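Local coordinates for nucleotidyltransferase-like protein (Exiguobacterium sibiricum, PDB 3C18), which is of unknown function but probably belongs to the nucleotidyltransferases, with a nucleotidyltransferase-like domain followed by a predicted substrate-binding helical domain and a helix-turn-helix domain, at residues A[125-130]-A[161-166]; A[151-156]-A[207-212]. All coordinates share one frame; numbering follows the deposited sequence. Where two conformers were deposited one is given.

Contact 1: residues A[125-130]-A[161-166]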
loop_
_atom_site.group_PDB
_atom_site.type_symbol
_atom_site.label_atom_id
_atom_site.label_comp_id
_atom_site.label_asym_id
_atom_site.label_seq_id
_atom_site.Cartn_x
_atom_site.Cartn_y
_atom_site.Cartn_z
ATOM N N LEU A 125 -5.707 7.675 8.979
ATOM C CA LEU A 125 -4.860 6.869 8.097
ATOM C C LEU A 125 -3.662 7.664 7.592
ATOM O O LEU A 125 -2.574 7.163 7.503
ATOM C CB LEU A 125 -5.673 6.273 6.942
ATOM C CG LEU A 125 -6.690 5.194 7.402
ATOM C CD1 LEU A 125 -7.761 4.847 6.337
ATOM C CD2 LEU A 125 -5.923 3.930 7.782
ATOM N N SER A 126 -3.865 8.940 7.315
ATOM C CA SER A 126 -2.784 9.809 6.833
ATOM C C SER A 126 -1.798 10.095 7.958
ATOM O O SER A 126 -0.558 10.027 7.813
ATOM C CB SER A 126 -3.394 11.118 6.312
ATOM O OG SER A 126 -2.426 11.940 5.707
ATOM N N PHE A 127 -2.365 10.390 9.104
ATOM C CA PHE A 127 -1.584 10.679 10.290
ATOM C C PHE A 127 -0.768 9.442 10.685
ATOM O O PHE A 127 0.398 9.522 11.078
ATOM C CB PHE A 127 -2.495 11.076 11.460
ATOM C CG PHE A 127 -1.741 11.495 12.672
ATOM C CD1 PHE A 127 -1.331 12.814 12.812
ATOM C CD2 PHE A 127 -1.405 10.573 13.664
ATOM C CE1 PHE A 127 -0.595 13.215 13.920
ATOM C CE2 PHE A 127 -0.660 10.972 14.787
ATOM C CZ PHE A 127 -0.256 12.299 14.908
ATOM N N ALA A 128 -1.378 8.278 10.554
ATOM C CA ALA A 128 -0.661 7.012 10.894
ATOM C C ALA A 128 0.610 6.858 10.044
ATOM O O ALA A 128 1.714 6.482 10.515
ATOM C CB ALA A 128 -1.594 5.817 10.673
ATOM N N LYS A 129 0.477 7.190 8.772
ATOM C CA LYS A 129 1.593 6.992 7.830
ATOM C C LYS A 129 2.646 8.072 8.025
ATOM O O LYS A 129 3.870 7.840 7.890
ATOM C CB LYS A 129 1.090 7.012 6.392
ATOM C CG LYS A 129 0.185 5.866 5.987
ATOM C CD LYS A 129 0.816 4.525 6.240
ATOM N N LEU A 130 2.173 9.268 8.322
ATOM C CA LEU A 130 3.109 10.392 8.614
ATOM C C LEU A 130 3.998 10.011 9.795
ATOM O O LEU A 130 5.220 10.214 9.807
ATOM C CB LEU A 130 2.329 11.664 8.957
ATOM C CG LEU A 130 2.980 12.819 9.705
ATOM C CD1 LEU A 130 4.175 13.398 8.973
ATOM C CD2 LEU A 130 1.883 13.892 9.948
ATOM N N ALA A 161 1.122 16.806 3.954
ATOM C CA ALA A 161 0.427 17.665 2.967
ATOM C C ALA A 161 -0.977 17.122 2.729
ATOM O O ALA A 161 -1.921 17.850 2.667
ATOM C CB ALA A 161 1.170 17.690 1.649
ATOM N N ARG A 162 -1.108 15.801 2.624
ATOM C CA ARG A 162 -2.421 15.155 2.393
ATOM C C ARG A 162 -3.324 15.354 3.613
ATOM O O ARG A 162 -4.500 15.699 3.493
ATOM C CB ARG A 162 -2.259 13.662 2.050
ATOM C CG ARG A 162 -1.620 13.426 0.665
ATOM C CD ARG A 162 -1.239 11.971 0.427
ATOM N NE ARG A 162 -2.341 11.083 0.752
ATOM C CZ ARG A 162 -3.350 10.809 -0.063
ATOM N NH1 ARG A 162 -3.400 11.365 -1.253
ATOM N NH2 ARG A 162 -4.318 9.993 0.326
ATOM N N LEU A 163 -2.742 15.207 4.791
ATOM C CA LEU A 163 -3.468 15.415 6.059
ATOM C C LEU A 163 -3.931 16.837 6.180
ATOM O O LEU A 163 -5.090 17.128 6.543
ATOM C CB LEU A 163 -2.590 15.031 7.249
ATOM C CG LEU A 163 -3.152 15.277 8.638
ATOM C CD1 LEU A 163 -4.480 14.593 8.880
ATOM C CD2 LEU A 163 -2.125 14.811 9.624
ATOM N N SER A 164 -3.046 17.743 5.817
ATOM C CA SER A 164 -3.348 19.171 5.899
ATOM C C SER A 164 -4.506 19.545 4.985
ATOM O O SER A 164 -5.332 20.384 5.315
ATOM C CB SER A 164 -2.101 19.990 5.591
ATOM O OG SER A 164 -1.078 19.626 6.500
ATOM N N VAL A 165 -4.582 18.863 3.854
ATOM C CA VAL A 165 -5.655 19.074 2.883
ATOM C C VAL A 165 -6.973 18.529 3.456
ATOM O O VAL A 165 -8.004 19.200 3.435
ATOM C CB VAL A 165 -5.352 18.444 1.516
ATOM C CG1 VAL A 165 -6.568 18.495 0.603
ATOM C CG2 VAL A 165 -4.176 19.170 0.881
ATOM N N LEU A 166 -6.926 17.309 3.972
ATOM C CA LEU A 166 -8.108 16.713 4.621
ATOM C C LEU A 166 -8.613 17.618 5.744
ATOM O O LEU A 166 -9.798 17.815 5.931
ATOM C CB LEU A 166 -7.749 15.325 5.194
ATOM C CG LEU A 166 -7.617 14.180 4.172
ATOM C CD1 LEU A 166 -6.781 13.018 4.764
ATOM C CD2 LEU A 166 -8.994 13.684 3.698
HETATM O O HOH W 1 -1.496 10.074 3.301
#

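Contact 2: residues A[151-156]-A[207-212]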
loop_
_atom_site.group_PDB
_atom_site.type_symbol
_atom_site.label_atom_id
_atom_site.label_comp_id
_atom_site.label_asym_id
_atom_site.label_seq_id
_atom_site.Cartn_x
_atom_site.Cartn_y
_atom_site.Cartn_z
ATOM N N THR A 151 14.644 9.689 2.260
ATOM C CA THR A 151 13.521 9.028 1.613
ATOM C C THR A 151 12.286 9.051 2.499
ATOM O O THR A 151 11.205 9.398 2.063
ATOM C CB THR A 151 13.855 7.573 1.162
ATOM O OG1 THR A 151 14.928 7.605 0.213
ATOM C CG2 THR A 151 12.666 6.962 0.506
ATOM N N HIS A 152 12.458 8.701 3.768
ATOM C CA HIS A 152 11.333 8.639 4.710
ATOM C C HIS A 152 10.844 10.011 5.115
ATOM O O HIS A 152 9.653 10.244 5.219
ATOM C CB HIS A 152 11.672 7.761 5.908
ATOM C CG HIS A 152 11.835 6.331 5.527
ATOM N ND1 HIS A 152 10.851 5.387 5.744
ATOM C CD2 HIS A 152 12.824 5.691 4.859
ATOM C CE1 HIS A 152 11.251 4.220 5.274
ATOM N NE2 HIS A 152 12.435 4.378 4.721
ATOM N N VAL A 153 11.776 10.936 5.260
ATOM C CA VAL A 153 11.398 12.286 5.640
ATOM C C VAL A 153 10.527 12.888 4.549
ATOM O O VAL A 153 9.516 13.545 4.814
ATOM C CB VAL A 153 12.594 13.187 5.913
ATOM C CG1 VAL A 153 12.177 14.625 5.795
ATOM C CG2 VAL A 153 13.132 12.872 7.312
ATOM N N HIS A 154 10.913 12.617 3.311
ATOM C CA HIS A 154 10.206 13.164 2.138
ATOM C C HIS A 154 8.797 12.583 2.092
ATOM O O HIS A 154 7.807 13.281 1.917
ATOM C CB HIS A 154 10.992 12.855 0.856
ATOM C CG HIS A 154 10.286 13.259 -0.389
ATOM N ND1 HIS A 154 9.316 12.478 -0.972
ATOM C CD2 HIS A 154 10.385 14.374 -1.153
ATOM C CE1 HIS A 154 8.833 13.100 -2.030
ATOM N NE2 HIS A 154 9.474 14.244 -2.172
ATOM N N HIS A 155 8.701 11.292 2.319
ATOM C CA HIS A 155 7.404 10.622 2.315
ATOM C C HIS A 155 6.537 11.169 3.435
ATOM O O HIS A 155 5.349 11.422 3.267
ATOM C CB HIS A 155 7.568 9.114 2.472
ATOM C CG HIS A 155 8.202 8.437 1.294
ATOM N ND1 HIS A 155 8.156 7.075 1.114
ATOM C CD2 HIS A 155 8.893 8.931 0.236
ATOM C CE1 HIS A 155 8.800 6.752 0.007
ATOM N NE2 HIS A 155 9.247 7.862 -0.551
ATOM N N ALA A 156 7.139 11.370 4.597
ATOM C CA ALA A 156 6.377 11.895 5.750
ATOM C C ALA A 156 5.816 13.232 5.392
ATOM O O ALA A 156 4.700 13.581 5.731
ATOM C CB ALA A 156 7.277 12.043 7.008
ATOM N N LEU A 207 16.770 19.534 9.895
ATOM C CA LEU A 207 15.827 20.668 9.953
ATOM C C LEU A 207 14.388 20.233 9.594
ATOM O O LEU A 207 13.397 20.653 10.208
ATOM C CB LEU A 207 16.283 21.756 9.004
ATOM C CG LEU A 207 17.477 22.581 9.458
ATOM C CD1 LEU A 207 17.640 23.721 8.462
ATOM C CD2 LEU A 207 17.274 23.112 10.874
ATOM N N ALA A 208 14.295 19.328 8.626
ATOM C CA ALA A 208 12.997 18.782 8.223
ATOM C C ALA A 208 12.438 17.937 9.335
ATOM O O ALA A 208 11.241 17.945 9.575
ATOM C CB ALA A 208 13.104 17.988 6.920
ATOM N N LEU A 209 13.286 17.227 10.071
ATOM C CA LEU A 209 12.755 16.392 11.165
ATOM C C LEU A 209 12.222 17.303 12.289
ATOM O O LEU A 209 11.219 17.018 12.960
ATOM C CB LEU A 209 13.811 15.403 11.724
ATOM C CG LEU A 209 14.187 14.199 10.847
ATOM C CD1 LEU A 209 15.538 13.544 11.221
ATOM C CD2 LEU A 209 12.997 13.205 10.875
ATOM N N ILE A 210 12.918 18.401 12.524
ATOM C CA ILE A 210 12.510 19.345 13.582
ATOM C C ILE A 210 11.101 19.837 13.271
ATOM O O ILE A 210 10.198 19.742 14.090
ATOM C CB ILE A 210 13.425 20.567 13.659
ATOM C CG1 ILE A 210 14.810 20.155 14.170
ATOM C CG2 ILE A 210 12.832 21.635 14.558
ATOM C CD1 ILE A 210 14.737 19.140 15.220
ATOM N N GLY A 211 10.946 20.309 12.045
ATOM C CA GLY A 211 9.679 20.864 11.564
ATOM C C GLY A 211 8.587 19.851 11.576
ATOM O O GLY A 211 7.467 20.126 11.976
ATOM N N LEU A 212 8.916 18.641 11.140
ATOM C CA LEU A 212 7.940 17.545 11.150
ATOM C C LEU A 212 7.455 17.241 12.551
ATOM O O LEU A 212 6.270 16.869 12.766
ATOM C CB LEU A 212 8.518 16.240 10.579
ATOM C CG LEU A 212 8.495 16.007 9.070
ATOM C CD1 LEU A 212 9.470 14.864 8.652
ATOM C CD2 LEU A 212 7.095 15.698 8.629
#

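Contact 1: residues A[125-130]-A[161-166]
A water molecule joins Ser126 to Arg162: it accepts from NE of Arg162 at 2.9 Å, lying in the guanidinium plane, and in the conformer described here, one of two for Ser126, it is hydrogen-bonded to OG of Ser126 at 3.2 Å. The bend of the arginine chain at chi3 (49°) helps bring NE back toward the water. In this same conformer Ser126 OG stands anti to its own nitrogen (chi1 -174°) and reaches across to the backbone of Leu163, 3.4 Å from its N, but the poor angle rules out a hydrogen bond there; the hydroxyl rests instead against CB of Leu163 at 3.5 Å. Such a small side chain lets the backbones come close, CA of Ser126 being 5.7 Å from CA of Leu163, while the short helix axes lie 9.1 Å apart and run nearly antiparallel at 155°. Beside this polar link the remaining contacts are apolar. Leu163 runs alongside Phe127, its CD2 abutting the rim of the ring within the ring plane, 3.8 Å from CD1 of Phe127. The same methyl touches CD2 of Leu130 at 4.1 Å, the two leucine side chains being roughly perpendicular. The largely buried contact falls within the predicted YgxA-like substrate-binding region and packs helix 116-142 against helix 146-167. Phe127 and Leu130 also reach Leu216 of helix 201-218, whereas Arg162 leans on Val176 of helix 176-183.

Contact 2: residues A[151-156]-A[207-212]
Val153 points from its CB toward helix 201-218 and divides its two methyls among three residues there. CG1, anti to the backbone nitrogen (chi1 159°), meets CB of Ala208 at 3.7 Å and CD1 of Leu212 at 3.9 Å. CG2 is directed to Leu209, 3.6 Å from its CD2. Leu209 sets off from its backbone to one side of the line to helix 146-167, yet its CG, anti to the carbonyl carbon (chi1 -73°), still carries CD2 to the valine. One turn further along, CB of Ala156 faces both methyls of Leu212, with CD1 at 3.9 Å and CD2 only slightly farther. The contact is thus wholly apolar, and all five touching residues are buried. The helix segments run in roughly the same direction, at 35°, with axes 10.5 Å apart, a spacing bridged by Val153, Leu209 and Leu212 together with the methyls of Ala156 and Ala208. The pairing joins two helices of the predicted substrate-binding domain. Leu212 additionally packs on Leu157 and Leu160 of helix 146-167, while His152 and Ala156 touch helix 116-142, His152 bonding through ND1 to Arg133. Away from helix 201-218, His154 stacks on His154 of the second subunit, so helix 146-167 lies between its own bundle and the dimer partner.

Overall arrangement
After the mixed sheet formed by strands between residues 19 and 99, the chain enters helix 116-142, where 125-130 opens contact 1. It then turns into helix 146-167, which supplies 151-156 to contact 2 and, further on, 161-166 to close contact 1 across 30 intervening residues, 27 of them helical. Contact 2 closes later, when 207-212 arrives after 50 residues. The segments alternate along the chain, so the two closures cross. Their centres are about 13 Å apart, and they touch through Leu130 CD1, which packs on Ala156 O at 3.3 Å and on Leu212 CD2 at 3.7 Å. Helix 146-167 is shared by both contacts, and helices 116-142 and 201-218 also touch each other directly, closing a three-helix group.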